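PDB 5EWQ: amidase from Bacillus anthracis, which probably hydrolyses amide bonds, releasing ammonia and a carboxylate, as a member of the amidase signature family. Local coordinates for residues M266-N278 against E491-Q503. Numbering follows the deposited sequence.
Sequences MARTVKDAATLFN and EKELFNIGYAYEQ
Phe495 and Val270 interlock like knobs into holes where helices 270-278 and 491-503 run nearly antiparallel, their axes 9.8 Å apart at closest approach. The Phe495 ring lies flat against helix 270-278: CB of Ala274 sits over its centre, 3.6 Å from the centroid and 13° off the ring normal, a CH-pi contact. The first torsion of Val270 points CG1 away from the backbone N, which brings it to Phe495 CD1 at the ring edge, in plane, 3.5 Å away. At the far edge Phe277 CD2 approaches Phe495 CE2, the two rings inclined to each other at 47°. The outer end of the Phe277 ring reaches the aliphatic part of Glu491, whose OE2 is hydrogen-bonded to the backbone N of Ser244. Val270 in turn fills the hollow among Phe495, Gly498, Tyr499 and Glu502, with CG2 alongside the Glu502 carboxylate. That carboxylate comes over the start of helix 270-278, where Glu502 OE2 accepts the N-H of Val270 (OE2 to N 3.1 Å) on its syn side, 33° out of plane. Leu241 and Val239 of strand 239-242 back this pair of helices against the central mixed sheet. An apolar aromatic core thus ends in a negative charge at a helix N-terminus, where the helix dipole would probably stabilise the ionised carboxylate.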
loop_
_atom_site.group_PDB
_atom_site.type_symbol
_atom_site.label_atom_id
_atom_site.label_comp_id
_atom_site.label_asym_id
_atom_site.label_seq_id
_atom_site.Cartn_x
_atom_site.Cartn_y
_atom_site.Cartn_z
HETATM N N MSE A 266 -0.554 -2.932 -4.337
HETATM C CA MSE A 266 -0.967 -1.638 -4.870
HETATM C C MSE A 266 -0.461 -1.449 -6.298
HETATM O O MSE A 266 0.707 -1.703 -6.592
HETATM C CB MSE A 266 -0.466 -0.501 -3.975
HETATM C CG MSE A 266 -0.922 -0.602 -2.525
HETATM SE SE MSE A 266 -0.379 0.906 -1.423
HETATM C CE MSE A 266 -1.506 2.275 -2.225
ATOM N N ALA A 267 -1.350 -1.005 -7.181
ATOM C CA ALA A 267 -1.003 -0.783 -8.581
ATOM C C ALA A 267 -1.944 0.231 -9.223
ATOM O O ALA A 267 -2.832 0.769 -8.563
ATOM C CB ALA A 267 -1.035 -2.094 -9.347
ATOM N N ARG A 268 -1.745 0.492 -10.510
ATOM C CA ARG A 268 -2.625 1.393 -11.245
ATOM C C ARG A 268 -3.877 0.651 -11.689
ATOM O O ARG A 268 -4.950 1.238 -11.823
ATOM C CB ARG A 268 -1.914 1.981 -12.465
ATOM C CG ARG A 268 -0.418 2.147 -12.303
ATOM C CD ARG A 268 0.211 2.665 -13.587
ATOM N NE ARG A 268 1.668 2.665 -13.519
ATOM C CZ ARG A 268 2.433 1.642 -13.889
ATOM N NH1 ARG A 268 3.752 1.727 -13.793
ATOM N NH2 ARG A 268 1.875 0.532 -14.356
ATOM N N THR A 269 -3.723 -0.649 -11.915
ATOM C CA THR A 269 -4.796 -1.474 -12.451
ATOM C C THR A 269 -5.177 -2.586 -11.478
ATOM O O THR A 269 -4.316 -3.154 -10.806
ATOM C CB THR A 269 -4.390 -2.091 -13.803
ATOM O OG1 THR A 269 -3.823 -1.075 -14.639
ATOM C CG2 THR A 269 -5.590 -2.712 -14.503
ATOM N N VAL A 270 -6.473 -2.883 -11.403
ATOM C CA VAL A 270 -6.981 -3.965 -10.567
ATOM C C VAL A 270 -6.372 -5.300 -10.991
ATOM O O VAL A 270 -6.094 -6.165 -10.158
ATOM C CB VAL A 270 -8.520 -4.050 -10.640
ATOM C CG1 VAL A 270 -9.047 -5.131 -9.709
ATOM C CG2 VAL A 270 -9.138 -2.705 -10.293
ATOM N N LYS A 271 -6.163 -5.448 -12.295
ATOM C CA LYS A 271 -5.525 -6.631 -12.861
ATOM C C LYS A 271 -4.119 -6.826 -12.302
ATOM O O LYS A 271 -3.784 -7.894 -11.791
ATOM C CB LYS A 271 -5.468 -6.519 -14.386
ATOM C CG LYS A 271 -4.782 -7.679 -15.090
ATOM C CD LYS A 271 -5.733 -8.843 -15.301
ATOM C CE LYS A 271 -5.284 -9.714 -16.467
ATOM N NZ LYS A 271 -6.300 -10.747 -16.817
ATOM N N ASP A 272 -3.304 -5.781 -12.404
ATOM C CA ASP A 272 -1.921 -5.826 -11.942
ATOM C C ASP A 272 -1.834 -6.031 -10.431
ATOM O O ASP A 272 -0.893 -6.649 -9.933
ATOM C CB ASP A 272 -1.188 -4.544 -12.344
ATOM C CG ASP A 272 -1.114 -4.363 -13.847
ATOM O OD1 ASP A 272 -1.081 -5.383 -14.568
ATOM O OD2 ASP A 272 -1.089 -3.203 -14.310
ATOM N N ALA A 273 -2.821 -5.512 -9.706
ATOM C CA ALA A 273 -2.873 -5.673 -8.258
ATOM C C ALA A 273 -3.086 -7.135 -7.884
ATOM O O ALA A 273 -2.463 -7.646 -6.953
ATOM C CB ALA A 273 -3.974 -4.805 -7.667
ATOM N N ALA A 274 -3.968 -7.804 -8.621
ATOM C CA ALA A 274 -4.252 -9.214 -8.386
ATOM C C ALA A 274 -3.056 -10.082 -8.762
ATOM O O ALA A 274 -2.842 -11.147 -8.182
ATOM C CB ALA A 274 -5.481 -9.641 -9.165
ATOM N N THR A 275 -2.284 -9.617 -9.738
ATOM C CA THR A 275 -1.081 -10.319 -10.170
ATOM C C THR A 275 -0.060 -10.373 -9.038
ATOM O O THR A 275 0.523 -11.423 -8.762
ATOM C CB THR A 275 -0.450 -9.643 -11.400
ATOM O OG1 THR A 275 -1.357 -9.724 -12.506
ATOM C CG2 THR A 275 0.853 -10.324 -11.773
ATOM N N LEU A 276 0.144 -9.236 -8.384
ATOM C CA LEU A 276 1.052 -9.149 -7.248
ATOM C C LEU A 276 0.499 -9.908 -6.047
ATOM O O LEU A 276 1.251 -10.488 -5.263
ATOM C CB LEU A 276 1.303 -7.685 -6.879
ATOM C CG LEU A 276 2.242 -7.415 -5.702
ATOM C CD1 LEU A 276 3.628 -7.957 -5.996
ATOM C CD2 LEU A 276 2.301 -5.929 -5.397
ATOM N N PHE A 277 -0.824 -9.905 -5.918
ATOM C CA PHE A 277 -1.501 -10.527 -4.784
ATOM C C PHE A 277 -1.346 -12.046 -4.785
ATOM O O PHE A 277 -1.553 -12.700 -3.762
ATOM C CB PHE A 277 -2.984 -10.144 -4.788
ATOM C CG PHE A 277 -3.730 -10.580 -3.561
ATOM C CD1 PHE A 277 -3.355 -10.126 -2.308
ATOM C CD2 PHE A 277 -4.821 -11.426 -3.662
ATOM C CE1 PHE A 277 -4.044 -10.521 -1.176
ATOM C CE2 PHE A 277 -5.516 -11.823 -2.535
ATOM C CZ PHE A 277 -5.128 -11.368 -1.290
ATOM N N ASN A 278 -0.975 -12.602 -5.934
ATOM C CA ASN A 278 -0.788 -14.043 -6.065
ATOM C C ASN A 278 0.418 -14.559 -5.284
ATOM O O ASN A 278 0.396 -15.674 -4.763
ATOM C CB ASN A 278 -0.642 -14.429 -7.539
ATOM C CG ASN A 278 -1.948 -14.324 -8.302
ATOM O OD1 ASN A 278 -3.027 -14.494 -7.734
ATOM N ND2 ASN A 278 -1.856 -14.048 -9.597
ATOM N N GLU A 491 -11.475 -12.248 -1.574
ATOM C CA GLU A 491 -10.632 -11.439 -2.448
ATOM C C GLU A 491 -10.899 -11.758 -3.914
ATOM O O GLU A 491 -10.747 -10.899 -4.783
ATOM C CB GLU A 491 -9.151 -11.658 -2.127
ATOM C CG GLU A 491 -8.657 -10.944 -0.877
ATOM C CD GLU A 491 -9.024 -11.663 0.409
ATOM O OE1 GLU A 491 -9.802 -12.638 0.357
ATOM O OE2 GLU A 491 -8.523 -11.252 1.477
ATOM N N LYS A 492 -11.298 -12.998 -4.180
ATOM C CA LYS A 492 -11.593 -13.438 -5.538
ATOM C C LYS A 492 -12.785 -12.687 -6.118
ATOM O O LYS A 492 -12.780 -12.302 -7.287
ATOM C CB LYS A 492 -11.858 -14.945 -5.568
ATOM N N GLU A 493 -13.805 -12.476 -5.292
ATOM C CA GLU A 493 -15.006 -11.777 -5.731
ATOM C C GLU A 493 -14.777 -10.269 -5.776
ATOM O O GLU A 493 -15.351 -9.572 -6.612
ATOM C CB GLU A 493 -16.186 -12.108 -4.814
ATOM C CG GLU A 493 -17.526 -11.604 -5.326
ATOM C CD GLU A 493 -18.681 -11.994 -4.424
ATOM O OE1 GLU A 493 -19.846 -11.840 -4.846
ATOM O OE2 GLU A 493 -18.423 -12.453 -3.291
ATOM N N LEU A 494 -13.932 -9.773 -4.878
ATOM C CA LEU A 494 -13.621 -8.348 -4.828
ATOM C C LEU A 494 -12.906 -7.884 -6.091
ATOM O O LEU A 494 -13.274 -6.867 -6.681
ATOM C CB LEU A 494 -12.768 -8.020 -3.602
ATOM C CG LEU A 494 -13.489 -7.304 -2.459
ATOM C CD1 LEU A 494 -12.487 -6.719 -1.478
ATOM C CD2 LEU A 494 -14.413 -6.220 -2.998
ATOM N N PHE A 495 -11.881 -8.627 -6.496
ATOM C CA PHE A 495 -11.137 -8.302 -7.709
ATOM C C PHE A 495 -12.039 -8.346 -8.936
ATOM O O PHE A 495 -11.936 -7.498 -9.819
ATOM C CB PHE A 495 -9.955 -9.256 -7.894
ATOM C CG PHE A 495 -8.720 -8.843 -7.147
ATOM C CD1 PHE A 495 -8.038 -7.689 -7.499
ATOM C CD2 PHE A 495 -8.231 -9.611 -6.104
ATOM C CE1 PHE A 495 -6.900 -7.305 -6.819
ATOM C CE2 PHE A 495 -7.093 -9.232 -5.421
ATOM C CZ PHE A 495 -6.426 -8.078 -5.780
ATOM N N ASN A 496 -12.924 -9.337 -8.981
ATOM C CA ASN A 496 -13.862 -9.475 -10.088
ATOM C C ASN A 496 -14.826 -8.296 -10.140
ATOM O O ASN A 496 -15.136 -7.778 -11.211
ATOM C CB ASN A 496 -14.634 -10.790 -9.971
ATOM C CG ASN A 496 -15.357 -11.157 -11.252
ATOM O OD1 ASN A 496 -14.988 -10.706 -12.336
ATOM N ND2 ASN A 496 -16.391 -11.983 -11.132
ATOM N N ILE A 497 -15.293 -7.876 -8.967
ATOM C CA ILE A 497 -16.159 -6.710 -8.853
ATOM C C ILE A 497 -15.386 -5.433 -9.176
ATOM O O ILE A 497 -15.863 -4.577 -9.922
ATOM C CB ILE A 497 -16.772 -6.606 -7.438
ATOM C CG1 ILE A 497 -17.880 -7.647 -7.264
ATOM C CG2 ILE A 497 -17.314 -5.208 -7.179
ATOM C CD1 ILE A 497 -18.534 -7.622 -5.901
ATOM N N GLY A 498 -14.184 -5.322 -8.620
ATOM C CA GLY A 498 -13.343 -4.159 -8.834
ATOM C C GLY A 498 -12.903 -3.992 -10.276
ATOM O O GLY A 498 -12.849 -2.874 -10.790
ATOM N N TYR A 499 -12.586 -5.106 -10.930
ATOM C CA TYR A 499 -12.149 -5.084 -12.322
ATOM C C TYR A 499 -13.274 -4.632 -13.245
ATOM O O TYR A 499 -13.044 -3.898 -14.207
ATOM C CB TYR A 499 -11.642 -6.464 -12.749
ATOM C CG TYR A 499 -11.140 -6.525 -14.174
ATOM C CD1 TYR A 499 -9.853 -6.115 -14.494
ATOM C CD2 TYR A 499 -11.951 -7.000 -15.197
ATOM C CE1 TYR A 499 -9.389 -6.169 -15.795
ATOM C CE2 TYR A 499 -11.496 -7.058 -16.500
ATOM C CZ TYR A 499 -10.214 -6.642 -16.793
ATOM O OH TYR A 499 -9.756 -6.699 -18.089
ATOM N N ALA A 500 -14.490 -5.076 -12.946
ATOM C CA ALA A 500 -15.649 -4.734 -13.760
ATOM C C ALA A 500 -16.000 -3.256 -13.624
ATOM O O ALA A 500 -16.382 -2.610 -14.598
ATOM C CB ALA A 500 -16.836 -5.599 -13.378
ATOM N N TYR A 501 -15.867 -2.722 -12.412
ATOM C CA TYR A 501 -16.121 -1.305 -12.177
ATOM C C TYR A 501 -15.031 -0.445 -12.803
ATOM O O TYR A 501 -15.294 0.659 -13.278
ATOM C CB TYR A 501 -16.225 -1.010 -10.679
ATOM C CG TYR A 501 -16.181 0.466 -10.351
ATOM C CD1 TYR A 501 -17.270 1.288 -10.611
ATOM C CD2 TYR A 501 -15.048 1.040 -9.786
ATOM C CE1 TYR A 501 -17.233 2.638 -10.317
ATOM C CE2 TYR A 501 -15.002 2.390 -9.487
ATOM C CZ TYR A 501 -16.097 3.184 -9.755
ATOM O OH TYR A 501 -16.058 4.527 -9.460
ATOM N N GLU A 502 -13.807 -0.961 -12.802
ATOM C CA GLU A 502 -12.666 -0.238 -13.349
ATOM C C GLU A 502 -12.776 -0.066 -14.860
ATOM O O GLU A 502 -12.589 1.032 -15.384
ATOM C CB GLU A 502 -11.365 -0.963 -13.006
ATOM C CG GLU A 502 -10.122 -0.299 -13.569
ATOM C CD GLU A 502 -8.891 -1.173 -13.443
ATOM O OE1 GLU A 502 -8.978 -2.375 -13.774
ATOM O OE2 GLU A 502 -7.839 -0.658 -13.011
ATOM N N GLN A 503 -13.079 -1.158 -15.554
ATOM C CA GLN A 503 -13.136 -1.149 -17.012
ATOM C C GLN A 503 -14.382 -0.442 -17.535
ATOM O O GLN A 503 -14.353 0.169 -18.604
ATOM C CB GLN A 503 -13.080 -2.578 -17.554
ATOM C CG GLN A 503 -11.783 -3.307 -17.242
ATOM C CD GLN A 503 -10.575 -2.662 -17.894
ATOM O OE1 GLN A 503 -10.690 -2.000 -18.927
ATOM N NE2 GLN A 503 -9.407 -2.849 -17.291
#